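Local coordinates for putative uncharacterized protein (Emericella nidulans, PDB 3PGB) that is a copper- and topaquinone-dependent amine oxidase that probably oxidises primary amines such as methylamine to aldehydes, releasing ammonia and hydrogen peroxide, at residues 317-321 / 322-326; 514-517 / 518-521. All coordinates share one frame; numbering follows the deposited sequence.

Contact 1 of 2, residues 317-321 / 322-326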
# COMPACT_ATOMS: atom_id res chain seq x y z
N GLY A 317 25.00 14.47 -8.10
CA GLY A 317 25.12 13.46 -9.13
C GLY A 317 24.60 13.93 -10.47
O GLY A 317 24.25 15.10 -10.64
N PRO A 318 24.54 13.01 -11.45
CA PRO A 318 24.12 13.39 -12.80
C PRO A 318 22.63 13.72 -12.88
O PRO A 318 21.80 12.90 -12.49
CB PRO A 318 24.44 12.14 -13.62
CG PRO A 318 24.36 11.01 -12.65
CD PRO A 318 24.80 11.56 -11.32
N VAL A 319 22.32 14.92 -13.35
CA VAL A 319 20.94 15.30 -13.58
C VAL A 319 20.44 14.48 -14.77
O VAL A 319 21.08 14.46 -15.81
CB VAL A 319 20.79 16.80 -13.90
CG1 VAL A 319 19.32 17.14 -14.10
CG2 VAL A 319 21.39 17.64 -12.78
N PRO A 320 19.30 13.77 -14.60
CA PRO A 320 18.86 12.87 -15.66
C PRO A 320 18.23 13.60 -16.85
O PRO A 320 17.90 14.77 -16.74
CB PRO A 320 17.82 11.97 -14.98
CG PRO A 320 17.81 12.36 -13.52
CD PRO A 320 18.41 13.72 -13.43
N PRO A 321 18.06 12.89 -17.98
CA PRO A 321 17.46 13.48 -19.17
C PRO A 321 16.11 14.15 -18.90
O PRO A 321 15.25 13.57 -18.24
CB PRO A 321 17.27 12.28 -20.10
CG PRO A 321 18.30 11.32 -19.68
CD PRO A 321 18.49 11.50 -18.21
N GLN A 322 15.96 15.38 -19.38
CA GLN A 322 14.71 16.13 -19.35
C GLN A 322 14.21 16.55 -17.96
O GLN A 322 13.11 17.06 -17.84
CB GLN A 322 13.59 15.37 -20.08
CG GLN A 322 13.97 14.87 -21.46
CD GLN A 322 12.76 14.40 -22.25
OE1 GLN A 322 11.93 15.20 -22.65
NE2 GLN A 322 12.67 13.10 -22.47
N ASP A 323 15.02 16.38 -16.92
CA ASP A 323 14.52 16.62 -15.56
C ASP A 323 14.37 18.10 -15.24
O ASP A 323 13.61 18.46 -14.34
CB ASP A 323 15.39 15.92 -14.51
CG ASP A 323 14.69 15.79 -13.15
OD1 ASP A 323 13.50 15.42 -13.12
OD2 ASP A 323 15.33 16.06 -12.12
N ARG A 324 15.08 18.96 -15.98
CA ARG A 324 14.95 20.41 -15.78
C ARG A 324 13.63 20.97 -16.29
O ARG A 324 13.26 22.08 -15.93
CB ARG A 324 16.12 21.17 -16.42
CG ARG A 324 17.47 20.91 -15.73
CD ARG A 324 18.65 21.36 -16.59
NE ARG A 324 19.91 20.76 -16.16
CZ ARG A 324 20.65 21.18 -15.13
NH1 ARG A 324 20.26 22.23 -14.40
NH2 ARG A 324 21.78 20.55 -14.82
N LYS A 325 12.91 20.21 -17.12
CA LYS A 325 11.56 20.59 -17.52
C LYS A 325 10.61 20.42 -16.34
O LYS A 325 10.87 19.63 -15.42
CB LYS A 325 11.06 19.72 -18.66
CG LYS A 325 11.73 19.95 -20.01
CD LYS A 325 11.34 18.82 -20.97
CE LYS A 325 11.78 19.08 -22.40
NZ LYS A 325 11.37 17.95 -23.29
N GLN A 326 9.50 21.16 -16.36
CA GLN A 326 8.48 21.06 -15.31
C GLN A 326 7.81 19.67 -15.27
O GLN A 326 7.27 19.21 -16.28
CB GLN A 326 7.40 22.13 -15.48
CG GLN A 326 7.33 23.16 -14.35
CD GLN A 326 6.32 22.81 -13.26
OE1 GLN A 326 6.50 21.85 -12.49
NE2 GLN A 326 5.24 23.60 -13.18
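Val319 and Asp323 meet where the chain doubles back, and the aspartate can be followed outward from its CB. Asp323 CB lies 4.1 Å from Val319 CG1 and 3.9 Å from Pro320 CD. Its carboxylate swings to the side away from the backbone N (chi1 -163°), and the whole side chain lies flank to flank with the Pro320 ring. The two carboxylate oxygens turn to the second subunit: OD1 forms a salt bridge with Arg337 of that subunit, while OD2 accepts hydrogen bonds from its Thr733 and from the backbone N of its Val734. The backbone makes a type II beta turn from Pro320 to Asp323, with Gln322 in the left-handed region and a weak closing bond from Asp323 N to Pro320 O of 3.3 Å. A type I turn, Gln322 to Lys325, overlaps it, and across this second turn Lys325 NZ donates a hydrogen bond to Gln322 OE1 (2.9 Å), in the plane of the carbonyl. Val319 CG1 lies over one face of the Arg324 guanidinium and Val319 CG2 is 3.6 Å from Arg324 NH2; the arginine, extended from CG to NE, crosses the valine at about a right angle.

Contact 2 of 2, residues 514-517 / 518-521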
# COMPACT_ATOMS: atom_id res chain seq x y z
N ALA A 514 32.14 -0.60 13.80
CA ALA A 514 33.04 -1.58 14.41
C ALA A 514 32.29 -2.68 15.13
O ALA A 514 31.57 -2.42 16.09
CB ALA A 514 34.02 -0.88 15.35
N ASN A 515 32.43 -3.91 14.64
CA ASN A 515 31.91 -5.10 15.30
C ASN A 515 30.38 -5.15 15.38
O ASN A 515 29.83 -5.87 16.22
CB ASN A 515 32.49 -5.23 16.70
CG ASN A 515 33.96 -4.88 16.75
OD1 ASN A 515 34.79 -5.56 16.15
ND2 ASN A 515 34.29 -3.79 17.45
N ASN A 516 29.69 -4.41 14.51
CA ASN A 516 28.23 -4.35 14.53
C ASN A 516 27.59 -5.19 13.41
O ASN A 516 26.49 -4.89 12.96
CB ASN A 516 27.78 -2.89 14.43
CG ASN A 516 26.41 -2.66 15.05
OD1 ASN A 516 26.13 -3.12 16.15
ND2 ASN A 516 25.56 -1.91 14.35
N GLN A 517 28.27 -6.26 13.00
CA GLN A 517 27.87 -7.07 11.85
C GLN A 517 26.50 -7.71 12.00
O GLN A 517 25.81 -7.93 11.00
CB GLN A 517 28.88 -8.19 11.60
CG GLN A 517 30.23 -7.74 11.08
CD GLN A 517 31.23 -7.48 12.19
OE1 GLN A 517 30.85 -7.25 13.34
NE2 GLN A 517 32.52 -7.54 11.86
N ASP A 518 26.11 -8.03 13.24
CA ASP A 518 24.87 -8.76 13.51
C ASP A 518 23.65 -7.85 13.66
O ASP A 518 22.53 -8.34 13.86
CB ASP A 518 25.04 -9.64 14.76
CG ASP A 518 25.97 -10.84 14.52
OD1 ASP A 518 26.61 -10.93 13.46
OD2 ASP A 518 26.05 -11.71 15.40
N PHE A 519 23.86 -6.54 13.54
CA PHE A 519 22.82 -5.56 13.82
C PHE A 519 22.70 -4.50 12.72
O PHE A 519 22.28 -3.38 13.00
CB PHE A 519 23.09 -4.89 15.16
CG PHE A 519 23.21 -5.85 16.31
CD1 PHE A 519 22.11 -6.14 17.11
CD2 PHE A 519 24.42 -6.46 16.59
CE1 PHE A 519 22.23 -7.03 18.18
CE2 PHE A 519 24.54 -7.35 17.64
CZ PHE A 519 23.44 -7.63 18.44
N GLY A 520 23.06 -4.86 11.49
CA GLY A 520 22.92 -3.94 10.36
C GLY A 520 23.94 -4.16 9.25
O GLY A 520 24.69 -5.14 9.25
N TYR A 521 23.94 -3.23 8.30
CA TYR A 521 24.91 -3.20 7.22
C TYR A 521 25.92 -2.09 7.44
O TYR A 521 25.59 -1.05 8.01
CB TYR A 521 24.23 -2.92 5.88
CG TYR A 521 23.00 -3.74 5.60
CD1 TYR A 521 23.08 -5.11 5.43
CD2 TYR A 521 21.76 -3.13 5.46
CE1 TYR A 521 21.96 -5.86 5.16
CE2 TYR A 521 20.64 -3.88 5.18
CZ TYR A 521 20.74 -5.24 5.03
OH TYR A 521 19.63 -5.98 4.76
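A tight reversal in the loop between strands 511-512 and 522-524 of the catalytic domain brings Asn516 against Phe519. Its backbone closure is the bond from Phe519 N to Asn516 O, 3.2 Å long and fairly straight at the hydrogen (160°), although the donor stands well above the carbonyl plane. The side chains of the same two residues meet as well. A chi1 of -154° turns the Asn516 amide to the phenylalanine side, where Asn516 OD1 comes 3.7 Å from Phe519 CB and 3.8 Å from Phe519 CD2. Amide and ring lie nearly parallel, 12° apart, yet the oxygen approaches the ring obliquely. This amide is buried and held at both ends: OD1 accepts from the backbone N of Asn392, and ND2 bonds to Ser528 OG, which together should fix its rotation. Phe519 in turn packs on Met574 of the second subunit. Gly520 adopts backbone angles that would press a side chain against the preceding carbonyl O, and it lies about 9 Å from the side chain of the copper ligand His532. With Gln517 and Asp518 at its corners, the reversal is consistent with a type I beta turn, here linking two short strands.

Two local turns, read together, illustrate how a dimeric enzyme can use irregular loops at its subunit boundary. Contact 1 comes first along the chain, in the loop between helix 287-294 and strand 329-331; contact 2 follows much later, between strands 511-512 and 522-524. Their centres are 37 Å apart and their nearest atoms about 22 Å, so neither touches the other, and they share no strand or helix. What they have in common is the second subunit, which both reach. Contact 1 does so far from the annotated sites, whereas Gly520 of contact 2 lies about 12 Å from the bound copper, so this part of the subunit boundary lies in the neighbourhood of the metal centre.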